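Local coordinates for protein (soluble lytic transglycosylase SLT70) (Escherichia coli, PDB 1QSA), which cleaves the glycosidic bonds between N-acetylmuramic acid and N-acetylglucosamine in peptidoglycan, leaving a 1,6-anhydro bond in the muramic acid residue, at residues Arg290-Arg302 with Asn565-Ser578. Numbering follows the deposited sequence.
Sequences RRVRMALGTGDRR and NSAGRIDAVAFVES
Arg293 and Glu577 supply the salt bridge of this contact, a worked example of how an interface between helices can concentrate its polar bonding at one end and leave the rest to close packing. Arg293 approaches side-on, NE at 2.9 Å and NH2 at 2.8 Å from the same oxygen, Glu577 OE2, which lies close to the guanidinium plane; NE uses the anti lone pair, while NH2 comes in nearly along the C-O bond. NE also makes a weak bond to Glu577 O. The Glu577 chain, bent at chi2 (57°), brings its carboxylate to the arginine, and its other oxygen, OE1, is taken by Tyr352 and Lys589. A methionine at Arg293 would probably leave the buried Glu577 OE2 without its two donors from this contact, the carboxylate then relying on the partners of OE1.

The axes of segments 290-298 and 572-578 approach to 8.1 Å. Gly297 probably helps: Ser578 CB sits 3.4 Å from Gly297 CA, tighter than usual, and a side chain here would probably crowd it; Ser578 OG turns back to bond Ala574 O. Leu296 CD1 lies against Glu577 CG. Ile570 CG2 packs 3.3 Å from Gly299 N, at the Schellman motif ending helix 285-298.

Arg569, by contrast, spends its hydrogen bonds within its own turn: NE donates almost straight (173°) to Ser566 O and NH2 to Asn565 O, holding the guanidinium with one face over Thr298 O.

Segment 572-578, its N-terminus capped by Asp571, runs roughly antiparallel to segment 290-298, packing the helical part that follows the Slt-type region against the preceding alpha-helical chain. Trp324 of helix 319-331 touches both Leu296 and Val573, while the C-terminal Tyr618 makes backbone hydrogen bonds to Gly568 and Ile570, accepts from Ser566 OG and meets Phe575.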
loop_
_atom_site.group_PDB
_atom_site.type_symbol
_atom_site.label_atom_id
_atom_site.label_comp_id
_atom_site.label_asym_id
_atom_site.label_seq_id
_atom_site.Cartn_x
_atom_site.Cartn_y
_atom_site.Cartn_z
ATOM N N ARG A 290 8.915 18.233 -7.037
ATOM C CA ARG A 290 9.184 17.539 -8.300
ATOM C C ARG A 290 10.192 18.359 -9.127
ATOM O O ARG A 290 11.079 17.790 -9.767
ATOM C CB ARG A 290 7.896 17.311 -9.106
ATOM C CG ARG A 290 8.115 16.576 -10.452
ATOM C CD ARG A 290 8.773 15.199 -10.277
ATOM N NE ARG A 290 9.097 14.551 -11.553
ATOM C CZ ARG A 290 10.270 14.652 -12.177
ATOM N NH1 ARG A 290 11.250 15.368 -11.645
ATOM N NH2 ARG A 290 10.474 14.027 -13.333
ATOM N N ARG A 291 10.079 19.688 -9.063
ATOM C CA ARG A 291 10.989 20.581 -9.788
ATOM C C ARG A 291 12.396 20.519 -9.185
ATOM O O ARG A 291 13.391 20.616 -9.908
ATOM C CB ARG A 291 10.456 22.011 -9.790
ATOM C CG ARG A 291 11.265 22.970 -10.657
ATOM C CD ARG A 291 11.427 22.445 -12.073
ATOM N NE ARG A 291 12.239 23.331 -12.919
ATOM C CZ ARG A 291 13.565 23.287 -12.993
ATOM N NH1 ARG A 291 14.255 22.438 -12.233
ATOM N NH2 ARG A 291 14.206 24.130 -13.800
ATOM N N VAL A 292 12.476 20.392 -7.858
ATOM C CA VAL A 292 13.768 20.249 -7.171
ATOM C C VAL A 292 14.409 18.944 -7.654
ATOM O O VAL A 292 15.622 18.881 -7.911
ATOM C CB VAL A 292 13.583 20.165 -5.618
ATOM C CG1 VAL A 292 14.866 19.709 -4.937
ATOM C CG2 VAL A 292 13.136 21.524 -5.058
ATOM N N ARG A 293 13.597 17.896 -7.773
ATOM C CA ARG A 293 14.113 16.604 -8.233
ATOM C C ARG A 293 14.620 16.674 -9.665
ATOM O O ARG A 293 15.610 16.015 -9.997
ATOM C CB ARG A 293 13.080 15.488 -8.047
ATOM C CG ARG A 293 12.863 15.149 -6.565
ATOM C CD ARG A 293 12.023 13.899 -6.333
ATOM N NE ARG A 293 12.017 13.578 -4.901
ATOM C CZ ARG A 293 11.073 13.964 -4.039
ATOM N NH1 ARG A 293 9.975 14.569 -4.464
ATOM N NH2 ARG A 293 11.186 13.661 -2.751
ATOM N N MET A 294 13.987 17.511 -10.485
ATOM C CA MET A 294 14.430 17.697 -11.871
ATOM C C MET A 294 15.838 18.310 -11.869
ATOM O O MET A 294 16.702 17.914 -12.652
ATOM C CB MET A 294 13.475 18.615 -12.641
ATOM C CG MET A 294 13.990 18.953 -14.050
ATOM S SD MET A 294 12.845 19.961 -14.982
ATOM C CE MET A 294 11.902 18.709 -15.796
ATOM N N ALA A 295 16.063 19.282 -10.990
ATOM C CA ALA A 295 17.376 19.914 -10.874
ATOM C C ALA A 295 18.410 18.890 -10.402
ATOM O O ALA A 295 19.521 18.830 -10.934
ATOM C CB ALA A 295 17.305 21.098 -9.896
ATOM N N LEU A 296 18.047 18.073 -9.408
ATOM C CA LEU A 296 18.959 17.045 -8.903
ATOM C C LEU A 296 19.266 15.992 -9.969
ATOM O O LEU A 296 20.396 15.512 -10.087
ATOM C CB LEU A 296 18.355 16.323 -7.693
ATOM C CG LEU A 296 18.391 17.068 -6.358
ATOM C CD1 LEU A 296 17.663 16.233 -5.294
ATOM C CD2 LEU A 296 19.829 17.346 -5.927
ATOM N N GLY A 297 18.254 15.648 -10.753
ATOM C CA GLY A 297 18.433 14.631 -11.778
ATOM C C GLY A 297 19.236 15.068 -12.991
ATOM O O GLY A 297 19.593 14.234 -13.819
ATOM N N THR A 298 19.529 16.364 -13.094
ATOM C CA THR A 298 20.287 16.875 -14.237
ATOM C C THR A 298 21.597 17.555 -13.854
ATOM O O THR A 298 22.298 18.098 -14.718
ATOM C CB THR A 298 19.417 17.837 -15.085
ATOM O OG1 THR A 298 19.018 18.962 -14.291
ATOM C CG2 THR A 298 18.176 17.119 -15.607
ATOM N N GLY A 299 21.913 17.561 -12.557
ATOM C CA GLY A 299 23.153 18.180 -12.098
ATOM C C GLY A 299 23.115 19.696 -12.153
ATOM O O GLY A 299 24.155 20.358 -12.204
ATOM N N ASP A 300 21.912 20.245 -12.128
ATOM C CA ASP A 300 21.704 21.688 -12.194
ATOM C C ASP A 300 21.922 22.324 -10.823
ATOM O O ASP A 300 20.998 22.407 -10.011
ATOM C CB ASP A 300 20.282 21.950 -12.696
ATOM C CG ASP A 300 19.972 23.426 -12.903
ATOM O OD1 ASP A 300 20.832 24.313 -12.682
ATOM O OD2 ASP A 300 18.830 23.696 -13.301
ATOM N N ARG A 301 23.134 22.816 -10.589
ATOM C CA ARG A 301 23.460 23.436 -9.300
ATOM C C ARG A 301 22.705 24.732 -8.999
ATOM O O ARG A 301 22.187 24.898 -7.890
ATOM C CB ARG A 301 24.967 23.639 -9.151
ATOM C CG ARG A 301 25.776 22.367 -9.351
ATOM C CD ARG A 301 25.366 21.270 -8.363
ATOM N NE ARG A 301 25.794 21.615 -7.006
ATOM C CZ ARG A 301 25.364 21.018 -5.899
ATOM N NH1 ARG A 301 24.450 20.058 -5.966
ATOM N NH2 ARG A 301 25.837 21.400 -4.719
ATOM N N ARG A 302 22.635 25.649 -9.966
ATOM C CA ARG A 302 21.892 26.896 -9.752
ATOM C C ARG A 302 20.419 26.596 -9.544
ATOM O O ARG A 302 19.747 27.229 -8.721
ATOM C CB ARG A 302 22.045 27.852 -10.937
ATOM C CG ARG A 302 23.412 28.444 -11.008
ATOM C CD ARG A 302 23.550 29.529 -12.051
ATOM N NE ARG A 302 24.846 30.181 -11.864
ATOM C CZ ARG A 302 25.395 31.048 -12.709
ATOM N NH1 ARG A 302 24.774 31.382 -13.833
ATOM N NH2 ARG A 302 26.580 31.573 -12.427
ATOM N N ASN A 565 18.592 9.729 -18.806
ATOM C CA ASN A 565 18.179 11.080 -18.415
ATOM C C ASN A 565 19.274 11.818 -17.637
ATOM O O ASN A 565 19.618 12.946 -17.978
ATOM C CB ASN A 565 16.900 11.036 -17.564
ATOM C CG ASN A 565 15.667 10.582 -18.344
ATOM O OD1 ASN A 565 15.657 10.560 -19.576
ATOM N ND2 ASN A 565 14.601 10.244 -17.611
ATOM N N SER A 566 19.826 11.185 -16.602
ATOM C CA SER A 566 20.878 11.799 -15.795
ATOM C C SER A 566 22.156 11.891 -16.639
ATOM O O SER A 566 22.919 12.852 -16.522
ATOM C CB SER A 566 21.096 11.010 -14.491
ATOM O OG SER A 566 21.102 9.611 -14.723
ATOM N N ALA A 567 22.383 10.870 -17.463
ATOM C CA ALA A 567 23.510 10.838 -18.396
ATOM C C ALA A 567 24.923 11.066 -17.843
ATOM O O ALA A 567 25.752 11.719 -18.497
ATOM C CB ALA A 567 23.226 11.810 -19.545
ATOM N N GLY A 568 25.200 10.507 -16.665
ATOM C CA GLY A 568 26.519 10.622 -16.057
ATOM C C GLY A 568 26.880 11.947 -15.406
ATOM O O GLY A 568 28.028 12.142 -14.992
ATOM N N ARG A 569 25.890 12.823 -15.251
ATOM C CA ARG A 569 26.101 14.149 -14.681
ATOM C C ARG A 569 25.944 14.271 -13.169
ATOM O O ARG A 569 26.325 15.294 -12.597
ATOM C CB ARG A 569 25.116 15.142 -15.309
ATOM C CG ARG A 569 25.326 15.419 -16.802
ATOM C CD ARG A 569 24.226 16.327 -17.342
ATOM N NE ARG A 569 22.913 15.678 -17.357
ATOM C CZ ARG A 569 21.797 16.258 -17.787
ATOM N NH1 ARG A 569 21.817 17.515 -18.238
ATOM N NH2 ARG A 569 20.665 15.587 -17.767
ATOM N N ILE A 570 25.400 13.246 -12.516
ATOM C CA ILE A 570 25.111 13.374 -11.076
ATOM C C ILE A 570 25.698 12.305 -10.155
ATOM O O ILE A 570 26.299 11.334 -10.619
ATOM C CB ILE A 570 23.576 13.473 -10.851
ATOM C CG1 ILE A 570 22.912 12.107 -11.083
ATOM C CG2 ILE A 570 22.975 14.509 -11.822
ATOM C CD1 ILE A 570 21.380 12.149 -11.093
ATOM N N ASP A 571 25.545 12.497 -8.843
ATOM C CA ASP A 571 26.068 11.519 -7.901
ATOM C C ASP A 571 25.017 10.489 -7.469
ATOM O O ASP A 571 23.856 10.561 -7.880
ATOM C CB ASP A 571 26.799 12.184 -6.709
ATOM C CG ASP A 571 25.869 12.898 -5.719
ATOM O OD1 ASP A 571 24.662 12.625 -5.654
ATOM O OD2 ASP A 571 26.386 13.731 -4.949
ATOM N N ALA A 572 25.451 9.509 -6.680
ATOM C CA ALA A 572 24.583 8.422 -6.218
ATOM C C ALA A 572 23.325 8.871 -5.478
ATOM O O ALA A 572 22.221 8.366 -5.740
ATOM C CB ALA A 572 25.379 7.471 -5.337
ATOM N N VAL A 573 23.481 9.836 -4.578
ATOM C CA VAL A 573 22.358 10.328 -3.780
ATOM C C VAL A 573 21.386 11.105 -4.658
ATOM O O VAL A 573 20.185 10.955 -4.523
ATOM C CB VAL A 573 22.843 11.230 -2.609
ATOM C CG1 VAL A 573 21.704 11.494 -1.629
ATOM C CG2 VAL A 573 24.037 10.582 -1.888
ATOM N N ALA A 574 21.919 11.917 -5.577
ATOM C CA ALA A 574 21.080 12.697 -6.489
ATOM C C ALA A 574 20.302 11.750 -7.416
ATOM O O ALA A 574 19.125 11.989 -7.714
ATOM C CB ALA A 574 21.936 13.666 -7.306
ATOM N N PHE A 575 20.935 10.661 -7.841
ATOM C CA PHE A 575 20.235 9.699 -8.698
ATOM C C PHE A 575 19.052 9.057 -7.930
ATOM O O PHE A 575 17.947 8.991 -8.442
ATOM C CB PHE A 575 21.174 8.624 -9.233
ATOM C CG PHE A 575 20.513 7.695 -10.203
ATOM C CD1 PHE A 575 20.396 8.035 -11.551
ATOM C CD2 PHE A 575 19.925 6.515 -9.758
ATOM C CE1 PHE A 575 19.689 7.203 -12.433
ATOM C CE2 PHE A 575 19.221 5.681 -10.624
ATOM C CZ PHE A 575 19.107 6.036 -11.965
ATOM N N VAL A 576 19.280 8.652 -6.683
ATOM C CA VAL A 576 18.203 8.053 -5.883
ATOM C C VAL A 576 17.062 9.054 -5.660
ATOM O O VAL A 576 15.888 8.747 -5.903
ATOM C CB VAL A 576 18.728 7.590 -4.497
ATOM C CG1 VAL A 576 17.550 7.182 -3.567
ATOM C CG2 VAL A 576 19.676 6.414 -4.669
ATOM N N GLU A 577 17.412 10.272 -5.251
ATOM C CA GLU A 577 16.405 11.282 -4.955
ATOM C C GLU A 577 15.604 11.752 -6.162
ATOM O O GLU A 577 14.439 12.137 -6.025
ATOM C CB GLU A 577 17.037 12.488 -4.245
ATOM C CG GLU A 577 15.989 13.413 -3.633
ATOM C CD GLU A 577 15.085 12.682 -2.655
ATOM O OE1 GLU A 577 15.604 12.016 -1.751
ATOM O OE2 GLU A 577 13.853 12.749 -2.788
ATOM N N SER A 578 16.225 11.718 -7.341
ATOM C CA SER A 578 15.574 12.170 -8.565
ATOM C C SER A 578 14.779 11.100 -9.317
ATOM O O SER A 578 14.158 11.393 -10.342
ATOM C CB SER A 578 16.582 12.860 -9.503
ATOM O OG SER A 578 17.612 11.975 -9.896
#